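SusD family protein (Bacteroides uniformis, PDB 7KV1) probably binds beta-glucans at the cell surface of a human gut bacterium, as a surface glycan-binding member of the SusD family. Local coordinates at residues E49-A54 / K142-Q147; Q147-R152 / E197-S202; R474-S479 / S484-T489. All coordinates share one frame; numbering follows the deposited sequence.

Contact 1: residues E49-A54 / K142-Q147; sequences EALIAA and KLYEMQ
Leu-51 reaches across from helix 44-55 and lays its two methyl groups against the side chains of Tyr-144 and Gln-147. Its CG stands anti to the backbone N (chi1 -178°), which carries the forked end outward to the facing helix. One branch, CD2, meets the tyrosine ring obliquely, 3.7 Å from CD1 of Tyr-144, and also touches the amide of Gln-147, 3.7 Å from its OE1. The other branch, CD1, rests 4.0 Å from CB of Gln-147. Leu-51 runs at about a right angle to both partners; the contact between the segments is purely van der Waals. OE1 of Gln-147 is held by Tyr-55 and Arg-227 outside the two segments, while NE2 makes a weak bond to the Leu-143 carbonyl one turn back in its own helix. With an alanine here both methyl groups are gone, which would probably open a gap between the helices and leave the Tyr-144 ring and the Gln-147 amide without their shared apolar neighbour. Tyr-144 also packs on Ile-47 and Gln-48 of helix 44-55, and Ala-50 and Ala-54 touch helix 110-129, so helix 44-55 lies against both 110-129 and 138-162.

Contact 2: residues Q147-R152 / E197-S202; sequences QARLLR and EAVIDS
This is helix-to-helix packing, in which helix 138-162 meets the C-terminal part of helix 185-201. Over the short segments the axes come within 10.0 Å, and their directions differ by 145°, a roughly antiparallel course with a marked tilt. Val-199 is the wedge between them. Its CG2 packs 3.6 Å from CB of Arg-149 and lies over one face of the guanidinium, displaced toward the rim, while CG1 makes a looser contact, 4.4 Å from CB of Leu-150. Such pairing of neighbouring antiparallel helices fits the tetratricopeptide-like, helix-rich architecture of the SusD family. The arginine chain slides past Val-199 in the opposite direction and bends at chi3 (72°), bringing NH2 to 3.7 Å from CB of Ala-198. That turn lays the guanidinium against apolar groups, but ion pairs fix its polar rim: NE bridges to Glu-195 and NH1 to Glu-145, and Arg-152 shares the Glu-195 carboxylate. At the end of the second segment, OG of Ser-202 donates to O of Val-199 at 2.6 Å, a carbonyl three residues earlier in the chain. Leu-150 and Ile-200 also pack on helix 230-244, each touching Ala-233.

Contact 3: residues R474-S479 / S484-T489; sequences RAEGIS and SNKATT
Glu-476 makes the tight part of this contact by placing one carboxylate oxygen at the start of helix 487-490. Its OE2 accepts two hydrogen bonds from Thr-488, one from OG1 at 2.8 Å and one from the backbone N at 2.8 Å. The N-H points almost straight at the oxygen (171°), although it arrives from above the carboxylate plane, 44° out of it; the hydroxyl approaches from the same face, closer to the plane and on the syn side. A bend at chi2 (-65°) folds the glutamate chain so that its carboxylate reaches this position. The backbone N of Ala-487 is also near, 3.3 Å from Glu-476 OE2, but the angle is too poor for a bond. Beside this, CB of Ala-475 presses close on the backbone O of Asn-485, at 3.1 Å, and the Asn-485 side chain is itself anchored by Asp-452, Thr-456 and Arg-468.

Packing loosens along the outer chain of the partly exposed Lys-486, whose CE and NZ come no nearer than 4.0 Å to O of Ala-475. Its CG lies 4.1 Å from Ala-475 CB. The NZ of Lys-486 stays 4.8 Å from Glu-476 OE1, a separation at which the opposite charges may attract weakly, though no salt bridge forms. Lys-486 occupies the N-cap position of the helix, and a carboxylate bonded to a first-turn N-H would be expected to interact favourably with the helix dipole. Here the acid comes from the loop following helix 468-474, so the geometry is that of a helix N-terminus held by an acidic side chain from the preceding connection, within the SusD family region.

Contacts 1, 2 and 3 follow one another in series along the chain. The first two are neighbours: their centres are 11 Å apart, both use helix 138-162, and they share Gln-147, which faces helix 44-55 in contact 1 and starts the segment of contact 2. Met-146 also links them, with CG 3.6 Å from OG of Ser-202. One helix is thus flanked by 44-55 and 185-201 in the N-terminal family region. Contact 3 belongs to the C-terminal SusD family region, its centre 38 Å from that of contact 1 and 30 Å from that of contact 2. It ties two nearby parts of one connection together, a short-range closure, whereas the others join helices distant in sequence.

Contact 1: residues E49-A54 / K142-Q147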
loop_
_atom_site.group_PDB
_atom_site.type_symbol
_atom_site.label_atom_id
_atom_site.label_comp_id
_atom_site.label_asym_id
_atom_site.label_seq_id
_atom_site.Cartn_x
_atom_site.Cartn_y
_atom_site.Cartn_z
ATOM N N GLU A 49 16.479 10.446 -17.946
ATOM C CA GLU A 49 16.140 9.077 -18.412
ATOM C C GLU A 49 16.399 8.106 -17.259
ATOM O O GLU A 49 15.516 7.319 -16.968
ATOM C CB GLU A 49 16.920 8.675 -19.665
ATOM C CG GLU A 49 16.306 9.196 -20.957
ATOM C CD GLU A 49 17.287 9.321 -22.123
ATOM O OE1 GLU A 49 18.354 8.653 -22.083
ATOM O OE2 GLU A 49 16.998 10.107 -23.061
ATOM N N ALA A 50 17.570 8.194 -16.627
ATOM C CA ALA A 50 17.940 7.374 -15.456
ATOM C C ALA A 50 16.929 7.586 -14.302
ATOM O O ALA A 50 16.614 6.598 -13.617
ATOM C CB ALA A 50 19.347 7.698 -15.038
ATOM N N LEU A 51 16.428 8.813 -14.096
ATOM C CA LEU A 51 15.416 9.083 -13.048
ATOM C C LEU A 51 14.111 8.361 -13.402
ATOM O O LEU A 51 13.581 7.623 -12.521
ATOM C CB LEU A 51 15.217 10.579 -12.850
ATOM C CG LEU A 51 14.225 10.970 -11.752
ATOM C CD1 LEU A 51 14.613 10.396 -10.393
ATOM C CD2 LEU A 51 14.122 12.479 -11.663
ATOM N N ILE A 52 13.637 8.467 -14.644
ATOM C CA ILE A 52 12.442 7.703 -15.099
ATOM C C ILE A 52 12.670 6.208 -14.854
ATOM O O ILE A 52 11.720 5.517 -14.387
ATOM C CB ILE A 52 12.080 8.006 -16.567
ATOM C CG1 ILE A 52 11.557 9.438 -16.735
ATOM C CG2 ILE A 52 11.082 6.980 -17.106
ATOM C CD1 ILE A 52 10.525 9.860 -15.693
ATOM N N ALA A 53 13.868 5.710 -15.158
ATOM C CA ALA A 53 14.212 4.284 -14.979
ATOM C C ALA A 53 14.022 3.884 -13.500
ATOM O O ALA A 53 13.642 2.750 -13.270
ATOM C CB ALA A 53 15.621 4.025 -15.465
ATOM N N ALA A 54 14.320 4.777 -12.546
ATOM C CA ALA A 54 14.224 4.524 -11.090
ATOM C C ALA A 54 12.754 4.460 -10.645
ATOM O O ALA A 54 12.513 3.760 -9.677
ATOM C CB ALA A 54 14.996 5.583 -10.344
ATOM N N LYS A 142 19.432 18.797 -7.210
ATOM C CA LYS A 142 18.881 18.578 -5.857
ATOM C C LYS A 142 17.519 17.898 -6.018
ATOM O O LYS A 142 17.254 16.941 -5.257
ATOM C CB LYS A 142 18.761 19.886 -5.061
ATOM C CG LYS A 142 20.043 20.514 -4.512
ATOM C CD LYS A 142 21.074 19.566 -3.907
ATOM C CE LYS A 142 20.707 18.979 -2.555
ATOM N NZ LYS A 142 21.790 18.110 -2.016
ATOM N N LEU A 143 16.696 18.382 -6.952
ATOM C CA LEU A 143 15.375 17.780 -7.265
ATOM C C LEU A 143 15.562 16.321 -7.694
ATOM O O LEU A 143 14.802 15.470 -7.167
ATOM C CB LEU A 143 14.640 18.574 -8.343
ATOM C CG LEU A 143 13.780 19.735 -7.842
ATOM C CD1 LEU A 143 13.004 20.350 -9.003
ATOM C CD2 LEU A 143 12.812 19.282 -6.755
ATOM N N TYR A 144 16.496 16.027 -8.615
ATOM C CA TYR A 144 16.709 14.641 -9.121
ATOM C C TYR A 144 17.181 13.757 -7.956
ATOM O O TYR A 144 16.662 12.645 -7.786
ATOM C CB TYR A 144 17.699 14.567 -10.291
ATOM C CG TYR A 144 17.356 15.394 -11.508
ATOM C CD1 TYR A 144 16.047 15.639 -11.900
ATOM C CD2 TYR A 144 18.370 15.929 -12.288
ATOM C CE1 TYR A 144 15.750 16.398 -13.022
ATOM C CE2 TYR A 144 18.095 16.702 -13.403
ATOM C CZ TYR A 144 16.783 16.942 -13.774
ATOM O OH TYR A 144 16.543 17.702 -14.887
ATOM N N GLU A 145 18.094 14.290 -7.149
ATOM C CA GLU A 145 18.708 13.618 -5.989
ATOM C C GLU A 145 17.623 13.226 -4.984
ATOM O O GLU A 145 17.588 12.069 -4.561
ATOM C CB GLU A 145 19.675 14.538 -5.257
ATOM C CG GLU A 145 20.275 13.876 -4.051
ATOM C CD GLU A 145 21.124 14.760 -3.175
ATOM O OE1 GLU A 145 21.432 15.882 -3.583
ATOM O OE2 GLU A 145 21.444 14.322 -2.087
ATOM N N MET A 146 16.792 14.182 -4.592
ATOM C CA MET A 146 15.798 13.943 -3.528
ATOM C C MET A 146 14.708 13.007 -4.054
ATOM O O MET A 146 14.222 12.200 -3.263
ATOM C CB MET A 146 15.238 15.263 -3.008
ATOM C CG MET A 146 16.258 16.020 -2.139
ATOM S SD MET A 146 17.342 15.009 -1.070
ATOM C CE MET A 146 18.596 16.201 -0.588
ATOM N N GLN A 147 14.360 13.068 -5.338
ATOM C CA GLN A 147 13.379 12.116 -5.917
ATOM C C GLN A 147 13.970 10.698 -5.843
ATOM O O GLN A 147 13.275 9.761 -5.390
ATOM C CB GLN A 147 13.002 12.490 -7.345
ATOM C CG GLN A 147 11.983 13.604 -7.470
ATOM C CD GLN A 147 11.817 13.977 -8.924
ATOM O OE1 GLN A 147 11.137 13.303 -9.681
ATOM N NE2 GLN A 147 12.442 15.072 -9.322
#

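Contact 2: residues Q147-R152 / E197-S202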
loop_
_atom_site.group_PDB
_atom_site.type_symbol
_atom_site.label_atom_id
_atom_site.label_comp_id
_atom_site.label_asym_id
_atom_site.label_seq_id
_atom_site.Cartn_x
_atom_site.Cartn_y
_atom_site.Cartn_z
ATOM N N GLN A 147 14.360 13.068 -5.338
ATOM C CA GLN A 147 13.379 12.116 -5.917
ATOM C C GLN A 147 13.970 10.698 -5.843
ATOM O O GLN A 147 13.275 9.761 -5.390
ATOM C CB GLN A 147 13.002 12.490 -7.345
ATOM C CG GLN A 147 11.983 13.604 -7.470
ATOM C CD GLN A 147 11.817 13.977 -8.924
ATOM O OE1 GLN A 147 11.137 13.303 -9.681
ATOM N NE2 GLN A 147 12.442 15.072 -9.322
ATOM N N ALA A 148 15.228 10.528 -6.228
ATOM C CA ALA A 148 15.872 9.198 -6.204
ATOM C C ALA A 148 15.940 8.694 -4.757
ATOM O O ALA A 148 15.682 7.488 -4.524
ATOM C CB ALA A 148 17.238 9.250 -6.848
ATOM N N ARG A 149 16.267 9.559 -3.797
ATOM C CA ARG A 149 16.436 9.089 -2.398
ATOM C C ARG A 149 15.072 8.680 -1.804
ATOM O O ARG A 149 15.007 7.690 -1.052
ATOM C CB ARG A 149 17.196 10.120 -1.574
ATOM C CG ARG A 149 18.668 10.197 -1.977
ATOM C CD ARG A 149 19.398 11.368 -1.359
ATOM N NE ARG A 149 19.597 11.147 0.060
ATOM C CZ ARG A 149 20.021 12.071 0.908
ATOM N NH1 ARG A 149 20.355 13.285 0.469
ATOM N NH2 ARG A 149 20.172 11.772 2.184
ATOM N N LEU A 150 14.023 9.413 -2.130
ATOM C CA LEU A 150 12.664 9.121 -1.619
ATOM C C LEU A 150 12.150 7.813 -2.230
ATOM O O LEU A 150 11.543 7.011 -1.484
ATOM C CB LEU A 150 11.761 10.316 -1.935
ATOM C CG LEU A 150 10.319 10.194 -1.427
ATOM C CD1 LEU A 150 10.266 9.708 0.013
ATOM C CD2 LEU A 150 9.621 11.539 -1.566
ATOM N N LEU A 151 12.398 7.569 -3.516
ATOM C CA LEU A 151 12.047 6.290 -4.176
ATOM C C LEU A 151 12.808 5.173 -3.479
ATOM O O LEU A 151 12.232 4.124 -3.198
ATOM C CB LEU A 151 12.391 6.334 -5.662
ATOM C CG LEU A 151 11.378 7.034 -6.544
ATOM C CD1 LEU A 151 11.985 7.308 -7.907
ATOM C CD2 LEU A 151 10.113 6.198 -6.704
ATOM N N ARG A 152 14.084 5.405 -3.212
ATOM C CA ARG A 152 14.935 4.407 -2.541
ATOM C C ARG A 152 14.343 4.077 -1.156
ATOM O O ARG A 152 14.241 2.871 -0.839
ATOM C CB ARG A 152 16.383 4.886 -2.501
ATOM C CG ARG A 152 17.319 3.837 -1.958
ATOM C CD ARG A 152 18.778 4.268 -2.130
ATOM N NE ARG A 152 19.157 5.473 -1.383
ATOM C CZ ARG A 152 20.366 6.042 -1.423
ATOM N NH1 ARG A 152 21.320 5.518 -2.180
ATOM N NH2 ARG A 152 20.624 7.114 -0.685
ATOM N N GLU A 197 14.390 11.519 6.980
ATOM C CA GLU A 197 14.566 12.803 7.698
ATOM C C GLU A 197 15.513 13.728 6.915
ATOM O O GLU A 197 15.159 14.893 6.715
ATOM C CB GLU A 197 14.998 12.508 9.120
ATOM C CG GLU A 197 13.814 12.062 9.966
ATOM C CD GLU A 197 14.134 11.749 11.402
ATOM O OE1 GLU A 197 15.315 11.477 11.666
ATOM O OE2 GLU A 197 13.201 11.739 12.251
ATOM N N ALA A 198 16.652 13.237 6.443
ATOM C CA ALA A 198 17.571 14.036 5.591
ATOM C C ALA A 198 16.852 14.512 4.324
ATOM O O ALA A 198 16.985 15.713 3.953
ATOM C CB ALA A 198 18.839 13.275 5.284
ATOM N N VAL A 199 16.085 13.655 3.673
ATOM C CA VAL A 199 15.345 14.072 2.451
ATOM C C VAL A 199 14.340 15.177 2.816
ATOM O O VAL A 199 14.300 16.220 2.140
ATOM C CB VAL A 199 14.683 12.867 1.766
ATOM C CG1 VAL A 199 13.655 13.285 0.728
ATOM C CG2 VAL A 199 15.736 11.955 1.155
ATOM N N ILE A 200 13.540 14.967 3.846
ATOM C CA ILE A 200 12.473 15.929 4.252
ATOM C C ILE A 200 13.118 17.271 4.683
ATOM O O ILE A 200 12.646 18.365 4.234
ATOM C CB ILE A 200 11.591 15.276 5.341
ATOM C CG1 ILE A 200 10.698 14.207 4.711
ATOM C CG2 ILE A 200 10.791 16.323 6.116
ATOM C CD1 ILE A 200 9.977 13.319 5.708
ATOM N N ASP A 201 14.156 17.222 5.529
ATOM C CA ASP A 201 14.820 18.435 6.088
ATOM C C ASP A 201 15.479 19.247 4.959
ATOM O O ASP A 201 15.645 20.445 5.168
ATOM C CB ASP A 201 15.883 18.103 7.139
ATOM C CG ASP A 201 15.333 17.537 8.431
ATOM O OD1 ASP A 201 14.127 17.661 8.632
ATOM O OD2 ASP A 201 16.140 17.014 9.241
ATOM N N SER A 202 15.852 18.642 3.825
ATOM C CA SER A 202 16.391 19.374 2.643
ATOM C C SER A 202 15.408 20.462 2.168
ATOM O O SER A 202 15.866 21.427 1.539
ATOM C CB SER A 202 16.777 18.450 1.519
ATOM O OG SER A 202 15.643 17.998 0.778
#

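Contact 3: residues R474-S479 / S484-T489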
loop_
_atom_site.group_PDB
_atom_site.type_symbol
_atom_site.label_atom_id
_atom_site.label_comp_id
_atom_site.label_asym_id
_atom_site.label_seq_id
_atom_site.Cartn_x
_atom_site.Cartn_y
_atom_site.Cartn_z
ATOM N N ARG A 474 0.708 -3.618 13.552
ATOM C CA ARG A 474 1.291 -2.510 14.347
ATOM C C ARG A 474 0.472 -2.314 15.624
ATOM O O ARG A 474 1.058 -1.813 16.637
ATOM C CB ARG A 474 1.415 -1.259 13.486
ATOM C CG ARG A 474 0.117 -0.508 13.234
ATOM C CD ARG A 474 0.357 0.590 12.211
ATOM N NE ARG A 474 -0.869 1.287 11.897
ATOM C CZ ARG A 474 -1.446 2.209 12.686
ATOM N NH1 ARG A 474 -0.903 2.535 13.849
ATOM N NH2 ARG A 474 -2.559 2.811 12.296
ATOM N N ALA A 475 -0.822 -2.655 15.570
ATOM C CA ALA A 475 -1.785 -2.501 16.685
ATOM C C ALA A 475 -1.409 -3.422 17.844
ATOM O O ALA A 475 -1.841 -3.139 18.953
ATOM C CB ALA A 475 -3.216 -2.729 16.260
ATOM N N GLU A 476 -0.550 -4.407 17.623
ATOM C CA GLU A 476 0.046 -5.193 18.730
ATOM C C GLU A 476 0.775 -4.260 19.718
ATOM O O GLU A 476 0.891 -4.638 20.893
ATOM C CB GLU A 476 0.927 -6.322 18.194
ATOM C CG GLU A 476 0.128 -7.387 17.466
ATOM C CD GLU A 476 -0.835 -8.149 18.364
ATOM O OE1 GLU A 476 -0.450 -8.446 19.506
ATOM O OE2 GLU A 476 -1.980 -8.383 17.952
ATOM N N GLY A 477 1.276 -3.110 19.272
ATOM C CA GLY A 477 2.009 -2.175 20.121
ATOM C C GLY A 477 1.113 -1.028 20.562
ATOM O O GLY A 477 1.658 -0.106 21.170
ATOM N N ILE A 478 -0.201 -1.079 20.317
ATOM C CA ILE A 478 -1.115 0.067 20.607
ATOM C C ILE A 478 -2.003 -0.279 21.802
ATOM O O ILE A 478 -2.939 -1.097 21.656
ATOM C CB ILE A 478 -1.970 0.453 19.394
ATOM C CG1 ILE A 478 -1.089 0.833 18.204
ATOM C CG2 ILE A 478 -2.951 1.555 19.799
ATOM C CD1 ILE A 478 -1.866 1.150 16.964
ATOM N N SER A 479 -1.761 0.417 22.915
ATOM C CA SER A 479 -2.440 0.203 24.217
ATOM C C SER A 479 -3.981 0.143 24.118
ATOM O O SER A 479 -4.612 -0.825 24.641
ATOM C CB SER A 479 -1.983 1.262 25.192
ATOM O OG SER A 479 -2.300 0.776 26.455
ATOM N N SER A 484 -10.737 -6.714 17.892
ATOM C CA SER A 484 -11.110 -6.745 16.458
ATOM C C SER A 484 -10.081 -5.953 15.630
ATOM O O SER A 484 -10.070 -6.121 14.413
ATOM C CB SER A 484 -12.528 -6.238 16.278
ATOM O OG SER A 484 -12.586 -4.840 16.514
ATOM N N ASN A 485 -9.193 -5.175 16.268
ATOM C CA ASN A 485 -8.254 -4.257 15.574
ATOM C C ASN A 485 -6.812 -4.692 15.839
ATOM O O ASN A 485 -5.898 -3.944 15.433
ATOM C CB ASN A 485 -8.573 -2.818 15.962
ATOM C CG ASN A 485 -9.782 -2.295 15.212
ATOM O OD1 ASN A 485 -10.020 -2.663 14.055
ATOM N ND2 ASN A 485 -10.554 -1.445 15.851
ATOM N N LYS A 486 -6.597 -5.893 16.390
ATOM C CA LYS A 486 -5.222 -6.403 16.630
ATOM C C LYS A 486 -5.010 -7.724 15.901
ATOM O O LYS A 486 -5.874 -8.577 16.013
ATOM C CB LYS A 486 -4.943 -6.577 18.130
ATOM C CG LYS A 486 -4.995 -5.294 18.926
ATOM C CD LYS A 486 -4.959 -5.546 20.420
ATOM C CE LYS A 486 -3.654 -6.141 20.893
ATOM N NZ LYS A 486 -3.121 -5.381 22.053
ATOM N N ALA A 487 -3.832 -7.904 15.285
ATOM C CA ALA A 487 -3.468 -9.106 14.500
ATOM C C ALA A 487 -3.725 -10.397 15.300
ATOM O O ALA A 487 -4.337 -11.325 14.708
ATOM C CB ALA A 487 -2.040 -9.039 14.010
ATOM N N THR A 488 -3.250 -10.504 16.548
ATOM C CA THR A 488 -3.295 -11.788 17.301
ATOM C C THR A 488 -4.730 -12.254 17.551
ATOM O O THR A 488 -4.916 -13.476 17.738
ATOM C CB THR A 488 -2.538 -11.730 18.637
ATOM O OG1 THR A 488 -2.987 -10.606 19.404
ATOM C CG2 THR A 488 -1.047 -11.645 18.422
ATOM N N THR A 489 -5.699 -11.348 17.616
ATOM C CA THR A 489 -7.105 -11.679 17.934
ATOM C C THR A 489 -8.001 -11.542 16.706
ATOM O O THR A 489 -9.055 -12.141 16.719
ATOM C CB THR A 489 -7.615 -10.845 19.118
ATOM O OG1 THR A 489 -7.118 -9.518 18.941
ATOM C CG2 THR A 489 -7.183 -11.438 20.452
#